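Local atomic coordinates of nicotinate phosphoribosyltransferase (Vibrio cholerae, PDB entry 4HL7), a protein that probably catalyses the ATP-dependent transfer of phosphoribose from phosphoribosyl diphosphate to nicotinate, giving nicotinate ribonucleotide for NAD(+) synthesis. Residues A[177-182]-A[334-339]; A[304-309]-A[319-324]; A[52-57]-A[140-145]. All blocks are in the same frame, centred on the assembly; numbering follows the deposited sequence.

Contact 1. Residues A[177-182]-A[334-339]; sequences NNFSLT and ELCEYF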
loop_
_atom_site.group_PDB
_atom_site.type_symbol
_atom_site.label_atom_id
_atom_site.label_comp_id
_atom_site.label_asym_id
_atom_site.label_seq_id
_atom_site.Cartn_x
_atom_site.Cartn_y
_atom_site.Cartn_z
ATOM N N ASN A 177 -6.909 -13.046 -22.513
ATOM C CA ASN A 177 -7.341 -11.746 -22.981
ATOM C C ASN A 177 -7.723 -10.803 -21.829
ATOM O O ASN A 177 -8.225 -9.691 -22.074
ATOM C CB ASN A 177 -8.486 -11.895 -23.990
ATOM C CG ASN A 177 -9.699 -12.546 -23.386
ATOM O OD1 ASN A 177 -9.953 -12.431 -22.184
ATOM N ND2 ASN A 177 -10.467 -13.248 -24.219
ATOM N N ASN A 178 -7.418 -11.217 -20.592
ATOM C CA ASN A 178 -7.839 -10.464 -19.387
ATOM C C ASN A 178 -6.670 -10.061 -18.465
ATOM O O ASN A 178 -6.884 -9.725 -17.283
ATOM C CB ASN A 178 -8.975 -11.170 -18.574
ATOM C CG ASN A 178 -8.565 -12.556 -18.004
ATOM O OD1 ASN A 178 -7.709 -13.244 -18.583
ATOM N ND2 ASN A 178 -9.255 -13.001 -16.990
ATOM N N PHE A 179 -5.441 -10.069 -19.005
ATOM C CA PHE A 179 -4.318 -9.596 -18.180
ATOM C C PHE A 179 -4.417 -8.053 -18.046
ATOM O O PHE A 179 -4.596 -7.333 -19.048
ATOM C CB PHE A 179 -2.960 -9.989 -18.790
ATOM C CG PHE A 179 -1.772 -9.453 -18.013
ATOM C CD1 PHE A 179 -1.396 -10.032 -16.763
ATOM C CD2 PHE A 179 -1.079 -8.350 -18.468
ATOM C CE1 PHE A 179 -0.334 -9.506 -16.031
ATOM C CE2 PHE A 179 0.035 -7.845 -17.765
ATOM C CZ PHE A 179 0.379 -8.417 -16.523
ATOM N N SER A 180 -4.329 -7.559 -16.814
ATOM C CA SER A 180 -4.406 -6.113 -16.526
ATOM C C SER A 180 -3.450 -5.822 -15.349
ATOM O O SER A 180 -3.458 -6.561 -14.360
ATOM C CB SER A 180 -5.800 -5.801 -16.018
ATOM O OG SER A 180 -5.850 -4.431 -15.700
ATOM N N LEU A 181 -2.654 -4.759 -15.461
ATOM C CA LEU A 181 -1.572 -4.505 -14.503
ATOM C C LEU A 181 -1.804 -3.124 -13.870
ATOM O O LEU A 181 -2.055 -2.133 -14.584
ATOM C CB LEU A 181 -0.206 -4.536 -15.254
ATOM C CG LEU A 181 1.063 -4.353 -14.427
ATOM C CD1 LEU A 181 1.110 -5.386 -13.298
ATOM C CD2 LEU A 181 2.313 -4.529 -15.280
ATOM N N THR A 182 -1.791 -3.061 -12.543
ATOM C CA THR A 182 -1.810 -1.767 -11.866
ATOM C C THR A 182 -0.468 -1.614 -11.149
ATOM O O THR A 182 -0.101 -2.442 -10.289
ATOM C CB THR A 182 -2.925 -1.689 -10.838
ATOM O OG1 THR A 182 -4.200 -1.865 -11.502
ATOM C CG2 THR A 182 -2.934 -0.290 -10.204
ATOM N N GLU A 334 -1.900 -17.275 -14.129
ATOM C CA GLU A 334 -2.706 -18.350 -13.532
ATOM C C GLU A 334 -4.061 -17.828 -13.040
ATOM O O GLU A 334 -5.122 -18.512 -13.184
ATOM C CB GLU A 334 -1.946 -18.983 -12.352
ATOM C CG GLU A 334 -2.619 -20.198 -11.768
ATOM C CD GLU A 334 -1.908 -20.736 -10.526
ATOM O OE1 GLU A 334 -2.172 -21.917 -10.225
ATOM O OE2 GLU A 334 -1.126 -19.990 -9.856
ATOM N N LEU A 335 -4.031 -16.666 -12.399
ATOM C CA LEU A 335 -5.269 -16.040 -11.893
ATOM C C LEU A 335 -6.130 -15.601 -13.071
ATOM O O LEU A 335 -7.367 -15.733 -12.991
ATOM C CB LEU A 335 -4.936 -14.873 -10.944
ATOM C CG LEU A 335 -4.555 -15.457 -9.568
ATOM C CD1 LEU A 335 -3.836 -14.377 -8.742
ATOM C CD2 LEU A 335 -5.741 -15.987 -8.783
ATOM N N CYS A 336 -5.482 -15.110 -14.155
ATOM C CA CYS A 336 -6.238 -14.734 -15.387
ATOM C C CYS A 336 -7.086 -15.902 -15.898
ATOM O O CYS A 336 -8.258 -15.728 -16.207
ATOM C CB CYS A 336 -5.308 -14.323 -16.506
ATOM S SG CYS A 336 -4.521 -12.707 -16.282
ATOM N N GLU A 337 -6.464 -17.088 -15.986
ATOM C CA GLU A 337 -7.173 -18.265 -16.512
ATOM C C GLU A 337 -8.306 -18.689 -15.589
ATOM O O GLU A 337 -9.377 -19.135 -16.059
ATOM C CB GLU A 337 -6.176 -19.400 -16.736
ATOM C CG GLU A 337 -5.302 -19.057 -17.948
ATOM C CD GLU A 337 -4.133 -19.989 -18.198
ATOM O OE1 GLU A 337 -3.840 -20.189 -19.384
ATOM O OE2 GLU A 337 -3.492 -20.512 -17.228
ATOM N N TYR A 338 -8.056 -18.644 -14.287
ATOM C CA TYR A 338 -9.005 -19.138 -13.328
ATOM C C TYR A 338 -10.256 -18.236 -13.275
ATOM O O TYR A 338 -11.341 -18.720 -13.000
ATOM C CB TYR A 338 -8.406 -19.172 -11.929
ATOM C CG TYR A 338 -9.208 -19.962 -10.903
ATOM C CD1 TYR A 338 -9.091 -21.362 -10.822
ATOM C CD2 TYR A 338 -10.049 -19.323 -9.989
ATOM C CE1 TYR A 338 -9.816 -22.095 -9.869
ATOM C CE2 TYR A 338 -10.777 -20.027 -9.051
ATOM C CZ TYR A 338 -10.654 -21.411 -8.967
ATOM O OH TYR A 338 -11.360 -22.071 -7.990
ATOM N N PHE A 339 -10.060 -16.931 -13.474
ATOM C CA PHE A 339 -11.179 -15.950 -13.306
ATOM C C PHE A 339 -11.763 -15.418 -14.620
ATOM O O PHE A 339 -12.717 -14.641 -14.608
ATOM C CB PHE A 339 -10.808 -14.829 -12.286
ATOM C CG PHE A 339 -10.747 -15.323 -10.883
ATOM C CD1 PHE A 339 -9.518 -15.424 -10.205
ATOM C CD2 PHE A 339 -11.892 -15.722 -10.234
ATOM C CE1 PHE A 339 -9.447 -15.929 -8.906
ATOM C CE2 PHE A 339 -11.871 -16.203 -8.909
ATOM C CZ PHE A 339 -10.637 -16.310 -8.221
#
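Asn178 makes the one polar link between the loop leading into strand 181-183 and the last turn of helix 329-339. Its ND2 donates to the backbone O of Cys336 at 3.0 Å, a nearly straight bond with an N-H...O angle of 163°. The acceptor lies in the plane of the Asn178 amide, while ND2 sits tilted by 20° from the carbonyl plane of Cys336. CG of Asn178 lies between its own backbone N and carbonyl carbon (chi1 62°), which turns the amide toward the helix; OD1 then rests against CB of Cys336 at 3.4 Å.

The sulfur contact comes next along the loop. SG of Cys336 abuts CA of Phe179 at 3.6 Å and CB of Phe179 at 4.0 Å, and meets the Phe179 ring at its edge, near the ring plane, as a sulfur-aromatic contact. Phe347 of strand 344-349 also packs on Cys336, while Ala332 and Leu333 of helix 329-339 touch Phe179.

In the parallel sheet of this TIM-barrel-like domain, strand 181-183 runs beside strand 344-349. The hydrogen bond from the Asn178 side chain gives the Cys336 carbonyl an outside donor where the helix runs out of N-H donors for its last carbonyls, and the thiol fills the apolar side of the junction.

Contact 2. Residues A[304-309]-A[319-324]; sequences KMIAHY and KLFIFS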
loop_
_atom_site.group_PDB
_atom_site.type_symbol
_atom_site.label_atom_id
_atom_site.label_comp_id
_atom_site.label_asym_id
_atom_site.label_seq_id
_atom_site.Cartn_x
_atom_site.Cartn_y
_atom_site.Cartn_z
ATOM N N LYS A 304 -15.073 -17.197 -3.192
ATOM C CA LYS A 304 -15.980 -16.794 -2.106
ATOM C C LYS A 304 -16.655 -15.446 -2.402
ATOM O O LYS A 304 -17.826 -15.254 -2.129
ATOM C CB LYS A 304 -15.228 -16.682 -0.764
ATOM C CG LYS A 304 -15.015 -18.018 -0.094
ATOM C CD LYS A 304 -14.384 -17.831 1.276
ATOM C CE LYS A 304 -14.016 -19.201 1.812
ATOM N NZ LYS A 304 -13.702 -19.138 3.251
HETATM N N MSE A 305 -15.881 -14.512 -2.924
HETATM C CA MSE A 305 -16.414 -13.169 -3.268
HETATM C C MSE A 305 -17.437 -13.286 -4.381
HETATM O O MSE A 305 -18.460 -12.661 -4.336
HETATM C CB MSE A 305 -15.286 -12.251 -3.723
HETATM C CG MSE A 305 -14.371 -11.848 -2.567
HETATM SE SE MSE A 305 -15.331 -10.770 -1.193
HETATM C CE MSE A 305 -16.645 -9.805 -2.322
ATOM N N ILE A 306 -17.116 -14.055 -5.414
ATOM C CA ILE A 306 -18.082 -14.315 -6.505
ATOM C C ILE A 306 -19.371 -14.899 -5.938
ATOM O O ILE A 306 -20.455 -14.405 -6.281
ATOM C CB ILE A 306 -17.483 -15.198 -7.613
ATOM C CG1 ILE A 306 -16.487 -14.354 -8.448
ATOM C CG2 ILE A 306 -18.574 -15.774 -8.531
ATOM C CD1 ILE A 306 -15.599 -15.175 -9.359
ATOM N N ALA A 307 -19.280 -15.934 -5.096
ATOM C CA ALA A 307 -20.497 -16.546 -4.488
ATOM C C ALA A 307 -21.314 -15.519 -3.663
ATOM O O ALA A 307 -22.565 -15.564 -3.576
ATOM C CB ALA A 307 -20.117 -17.733 -3.620
ATOM N N HIS A 308 -20.598 -14.613 -2.996
ATOM C CA HIS A 308 -21.262 -13.581 -2.211
ATOM C C HIS A 308 -22.048 -12.630 -3.090
ATOM O O HIS A 308 -23.229 -12.337 -2.812
ATOM C CB HIS A 308 -20.226 -12.836 -1.367
ATOM C CG HIS A 308 -20.835 -11.799 -0.459
ATOM N ND1 HIS A 308 -21.476 -12.122 0.669
ATOM C CD2 HIS A 308 -20.775 -10.398 -0.496
ATOM C CE1 HIS A 308 -21.870 -10.988 1.300
ATOM N NE2 HIS A 308 -21.445 -9.946 0.578
ATOM N N TYR A 309 -21.405 -12.127 -4.167
ATOM C CA TYR A 309 -22.110 -11.284 -5.121
ATOM C C TYR A 309 -23.398 -11.986 -5.637
ATOM O O TYR A 309 -24.497 -11.381 -5.661
ATOM C CB TYR A 309 -21.217 -10.951 -6.272
ATOM C CG TYR A 309 -20.183 -9.846 -5.898
ATOM C CD1 TYR A 309 -20.577 -8.648 -5.225
ATOM C CD2 TYR A 309 -18.861 -9.934 -6.367
ATOM C CE1 TYR A 309 -19.647 -7.624 -5.006
ATOM C CE2 TYR A 309 -17.932 -8.928 -6.100
ATOM C CZ TYR A 309 -18.329 -7.802 -5.421
ATOM O OH TYR A 309 -17.390 -6.819 -5.208
ATOM N N LYS A 319 -17.988 -6.239 -11.398
ATOM C CA LYS A 319 -17.147 -5.812 -10.264
ATOM C C LYS A 319 -15.692 -6.137 -10.537
ATOM O O LYS A 319 -15.377 -6.968 -11.377
ATOM C CB LYS A 319 -17.604 -6.484 -8.979
ATOM C CG LYS A 319 -19.078 -6.162 -8.669
ATOM C CD LYS A 319 -19.248 -4.641 -8.448
ATOM C CE LYS A 319 -20.704 -4.284 -8.081
ATOM N NZ LYS A 319 -20.879 -2.782 -8.107
ATOM N N LEU A 320 -14.802 -5.523 -9.762
ATOM C CA LEU A 320 -13.384 -5.632 -10.046
ATOM C C LEU A 320 -12.666 -6.274 -8.849
ATOM O O LEU A 320 -12.853 -5.846 -7.715
ATOM C CB LEU A 320 -12.771 -4.232 -10.272
ATOM C CG LEU A 320 -11.227 -4.153 -10.430
ATOM C CD1 LEU A 320 -10.811 -4.919 -11.699
ATOM C CD2 LEU A 320 -10.806 -2.680 -10.578
ATOM N N PHE A 321 -11.838 -7.278 -9.102
ATOM C CA PHE A 321 -10.940 -7.819 -8.056
ATOM C C PHE A 321 -9.546 -7.302 -8.332
ATOM O O PHE A 321 -9.062 -7.472 -9.433
ATOM C CB PHE A 321 -10.803 -9.329 -8.216
ATOM C CG PHE A 321 -12.007 -10.112 -7.763
ATOM C CD1 PHE A 321 -13.024 -9.496 -7.006
ATOM C CD2 PHE A 321 -12.084 -11.508 -8.037
ATOM C CE1 PHE A 321 -14.106 -10.239 -6.541
ATOM C CE2 PHE A 321 -13.213 -12.235 -7.571
ATOM C CZ PHE A 321 -14.183 -11.597 -6.851
ATOM N N ILE A 322 -8.920 -6.653 -7.357
ATOM C CA ILE A 322 -7.476 -6.304 -7.479
ATOM C C ILE A 322 -6.746 -7.317 -6.607
ATOM O O ILE A 322 -7.005 -7.396 -5.389
ATOM C CB ILE A 322 -7.166 -4.882 -6.937
ATOM C CG1 ILE A 322 -8.031 -3.867 -7.700
ATOM C CG2 ILE A 322 -5.651 -4.593 -7.072
ATOM C CD1 ILE A 322 -7.422 -2.484 -7.885
ATOM N N PHE A 323 -5.881 -8.112 -7.226
ATOM C CA PHE A 323 -5.005 -9.054 -6.501
ATOM C C PHE A 323 -3.674 -8.325 -6.230
ATOM O O PHE A 323 -3.124 -7.731 -7.139
ATOM C CB PHE A 323 -4.758 -10.276 -7.395
ATOM C CG PHE A 323 -5.973 -11.083 -7.611
ATOM C CD1 PHE A 323 -6.389 -11.991 -6.645
ATOM C CD2 PHE A 323 -6.735 -10.909 -8.772
ATOM C CE1 PHE A 323 -7.558 -12.761 -6.842
ATOM C CE2 PHE A 323 -7.912 -11.689 -8.969
ATOM C CZ PHE A 323 -8.304 -12.585 -7.985
ATOM N N SER A 324 -3.206 -8.333 -4.993
ATOM C CA SER A 324 -2.004 -7.554 -4.621
ATOM C C SER A 324 -1.034 -8.285 -3.680
ATOM O O SER A 324 -0.117 -7.640 -3.139
ATOM C CB SER A 324 -2.425 -6.229 -3.967
ATOM O OG SER A 324 -3.060 -6.453 -2.683
#
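Phe321 leaves its strand with CG anti to the carbonyl carbon (chi1 -75°), and Tyr309 leaves the helix with the same first torsion; the two rings are thereby carried into the layer between helix and strand. CE2 of Tyr309, at that ring's edge, approaches CE1 of Phe321 to 4.1 Å. The far end of the Phe321 ring lodges against the helix: CZ lies 3.4 Å from CB of Met305, a selenomethionine here, and 3.9 Å from CG1 of Ile306. The side chains of Ile306 and Phe321 cross at about a right angle.

Helix 298-311 is the connection of a beta-alpha-beta unit that leads from strand 290-293 to the parallel neighbour 320-323, as in a TIM-barrel-type domain. Helix and strand run nearly antiparallel (163°), their axes 11.0 Å apart, a gap bridged here by side-chain contacts, with no hydrogen bond between the two segments.

Lys319, just before the strand, bends at chi2 and lays its aliphatic stem across Tyr309. CG stands over one face of the tyrosine ring, 4.0 Å from the centroid and 22° off the normal, in a CH-pi contact; CE of Met305 covers the opposite face, so the ring is sandwiched. Beyond the tyrosine, NZ of Lys319 reaches the backbone oxygens of Tyr288 and Asn286, which give the buried ammonium its polar partners, and the Trp301 ring meets that of Phe321.

Contact 3. Residues A[52-57]-A[140-145]; sequences SGLLDA and SEVRSR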
loop_
_atom_site.group_PDB
_atom_site.type_symbol
_atom_site.label_atom_id
_atom_site.label_comp_id
_atom_site.label_asym_id
_atom_site.label_seq_id
_atom_site.Cartn_x
_atom_site.Cartn_y
_atom_site.Cartn_z
ATOM N N SER A 52 22.789 1.296 11.992
ATOM C CA SER A 52 23.372 2.534 12.520
ATOM C C SER A 52 23.778 3.477 11.377
ATOM O O SER A 52 23.592 4.690 11.469
ATOM C CB SER A 52 24.584 2.224 13.421
ATOM N N GLY A 53 24.304 2.892 10.304
ATOM C CA GLY A 53 24.813 3.628 9.150
ATOM C C GLY A 53 23.759 4.189 8.184
ATOM O O GLY A 53 24.022 5.170 7.509
ATOM N N LEU A 54 22.577 3.579 8.094
ATOM C CA LEU A 54 21.532 4.166 7.229
ATOM C C LEU A 54 20.855 5.349 7.911
ATOM O O LEU A 54 20.339 6.263 7.258
ATOM C CB LEU A 54 20.442 3.149 6.895
ATOM C CG LEU A 54 20.791 1.981 5.998
ATOM C CD1 LEU A 54 19.465 1.254 5.730
ATOM C CD2 LEU A 54 21.465 2.474 4.744
ATOM N N LEU A 55 20.884 5.320 9.237
ATOM C CA LEU A 55 20.118 6.250 10.038
ATOM C C LEU A 55 20.494 7.715 9.723
ATOM O O LEU A 55 19.601 8.525 9.581
ATOM C CB LEU A 55 20.236 5.855 11.518
ATOM C CG LEU A 55 19.497 6.534 12.664
ATOM C CD1 LEU A 55 18.014 6.605 12.392
ATOM C CD2 LEU A 55 19.781 5.806 13.979
ATOM N N ASP A 56 21.786 8.034 9.491
ATOM C CA ASP A 56 22.194 9.445 9.165
ATOM C C ASP A 56 21.539 10.061 7.920
ATOM O O ASP A 56 20.936 11.165 7.997
ATOM C CB ASP A 56 23.721 9.619 9.081
ATOM C CG ASP A 56 24.336 10.208 10.360
ATOM O OD1 ASP A 56 23.602 10.468 11.339
ATOM O OD2 ASP A 56 25.573 10.406 10.389
ATOM N N ALA A 57 21.638 9.363 6.781
ATOM C CA ALA A 57 21.039 9.855 5.533
ATOM C C ALA A 57 19.519 9.769 5.545
ATOM O O ALA A 57 18.834 10.607 4.949
ATOM C CB ALA A 57 21.612 9.134 4.303
ATOM N N SER A 140 14.109 2.744 1.591
ATOM C CA SER A 140 14.511 1.912 0.443
ATOM C C SER A 140 15.632 2.473 -0.379
ATOM O O SER A 140 16.673 1.796 -0.559
ATOM C CB SER A 140 13.297 1.547 -0.453
ATOM O OG SER A 140 13.706 0.535 -1.374
ATOM N N GLU A 141 15.464 3.706 -0.860
ATOM C CA GLU A 141 16.450 4.315 -1.744
ATOM C C GLU A 141 17.792 4.686 -1.076
ATOM O O GLU A 141 18.845 4.634 -1.740
ATOM C CB GLU A 141 15.873 5.519 -2.506
ATOM C CG GLU A 141 16.918 6.062 -3.479
ATOM C CD GLU A 141 16.380 6.938 -4.568
ATOM O OE1 GLU A 141 17.220 7.606 -5.215
ATOM O OE2 GLU A 141 15.150 7.001 -4.764
ATOM N N VAL A 142 17.752 5.169 0.175
ATOM C CA VAL A 142 18.987 5.406 0.902
ATOM C C VAL A 142 19.808 4.127 0.992
ATOM O O VAL A 142 21.032 4.118 0.709
ATOM C CB VAL A 142 18.710 5.992 2.296
ATOM C CG1 VAL A 142 19.956 5.928 3.172
ATOM C CG2 VAL A 142 18.237 7.435 2.154
ATOM N N ARG A 143 19.127 3.026 1.269
ATOM C CA ARG A 143 19.797 1.730 1.334
ATOM C C ARG A 143 20.407 1.362 -0.031
ATOM O O ARG A 143 21.538 0.885 -0.101
ATOM C CB ARG A 143 18.797 0.661 1.814
ATOM C CG ARG A 143 19.394 -0.709 2.065
ATOM C CD ARG A 143 19.076 -1.665 0.914
ATOM N NE ARG A 143 19.229 -3.078 1.303
ATOM C CZ ARG A 143 18.787 -4.104 0.580
ATOM N NH1 ARG A 143 18.170 -3.889 -0.582
ATOM N NH2 ARG A 143 18.933 -5.346 1.035
ATOM N N SER A 144 19.653 1.573 -1.105
ATOM C CA SER A 144 20.193 1.382 -2.439
ATOM C C SER A 144 21.445 2.203 -2.679
ATOM O O SER A 144 22.465 1.648 -3.093
ATOM C CB SER A 144 19.156 1.683 -3.535
ATOM O OG SER A 144 17.993 0.852 -3.347
ATOM N N ARG A 145 21.366 3.521 -2.421
ATOM C CA ARG A 145 22.525 4.429 -2.583
ATOM C C ARG A 145 23.712 4.030 -1.764
ATOM O O ARG A 145 24.896 4.218 -2.210
ATOM C CB ARG A 145 22.104 5.856 -2.211
ATOM C CG ARG A 145 21.221 6.446 -3.274
ATOM C CD ARG A 145 20.451 7.650 -2.746
ATOM N NE ARG A 145 19.592 8.220 -3.795
ATOM C CZ ARG A 145 19.705 9.444 -4.281
ATOM N NH1 ARG A 145 20.702 10.233 -3.869
ATOM N NH2 ARG A 145 18.847 9.867 -5.217
#
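Leu54 is the first residue of 52-57 whose side chain meets helix 131-147; just ahead of it, the backbone O of Gly53 accepts a hydrogen bond from NE2 of Gln146 on that helix. The two methyl groups of Leu54 divide the work. CD2 stands 3.9 Å from CA of Arg143, pressed onto the helix backbone, and also meets CG1 of Val142 at 4.1 Å. CD1 lies instead along the start of the arginine side chain, 4.0 Å from CB of Arg143. CG of Leu54 is anti to the carbonyl carbon (chi1 -69°), which extends the isobutyl group toward the other helix, where it slides past Val142 in the opposite direction.

Leu55 points the other way, onto Met106 and Ile108 of strand 104-109, so helix 52-64 is packed between helix 131-147 and the antiparallel sheet. Helix 52-64 lies in the N-terminal domain of the NAPRTase family; the antiparallel sheet beside it also takes in strands 372-380 and 383-384 from late in the chain. The two helix segments cross steeply, their directions 114° apart and their axes 9.7 Å from each other.

One turn after Leu54, Ala57 offers its CB methyl, 3.8 Å from CG1 of Val142. CG1 therefore receives both Leu54 and Ala57, while Ile58 and Glu61 of helix 52-64 also pack on Val142. Arg143 takes part with its aliphatic carbons: CG anti to the backbone N (chi1 -174°) sends the chain away from helix 52-64, to where NH1 donates a hydrogen bond to the backbone O of Arg369 and NH2 forms a salt bridge with Glu48. Within 140-145, NE and NH2 of Arg145 form a side-on salt bridge to OE1 of Glu141, both at 2.8 Å.

Overall arrangement
All three contacts are largely buried: every touching residue of contact 2 is, while contacts 1 and 3 each include a partly exposed one, Asn178 and Ala57. Contacts 1 and 2 belong to the parallel sheet and its helices: strand 320-323 leads on to helix 329-339, and they meet directly, Phe339 of contact 1 packing on Phe323 and Ile306 of contact 2. Contact 3 is apart, its centre about 37 Å from that of contact 1, and lies across the chain's centre from contact 2. Chemistry follows place: contact 1 joins a loop to a helix end through one hydrogen bond and the packing of a thiol, contact 2 packs aromatic rings between helix and strand, and contact 3 joins two helices through aliphatic groups.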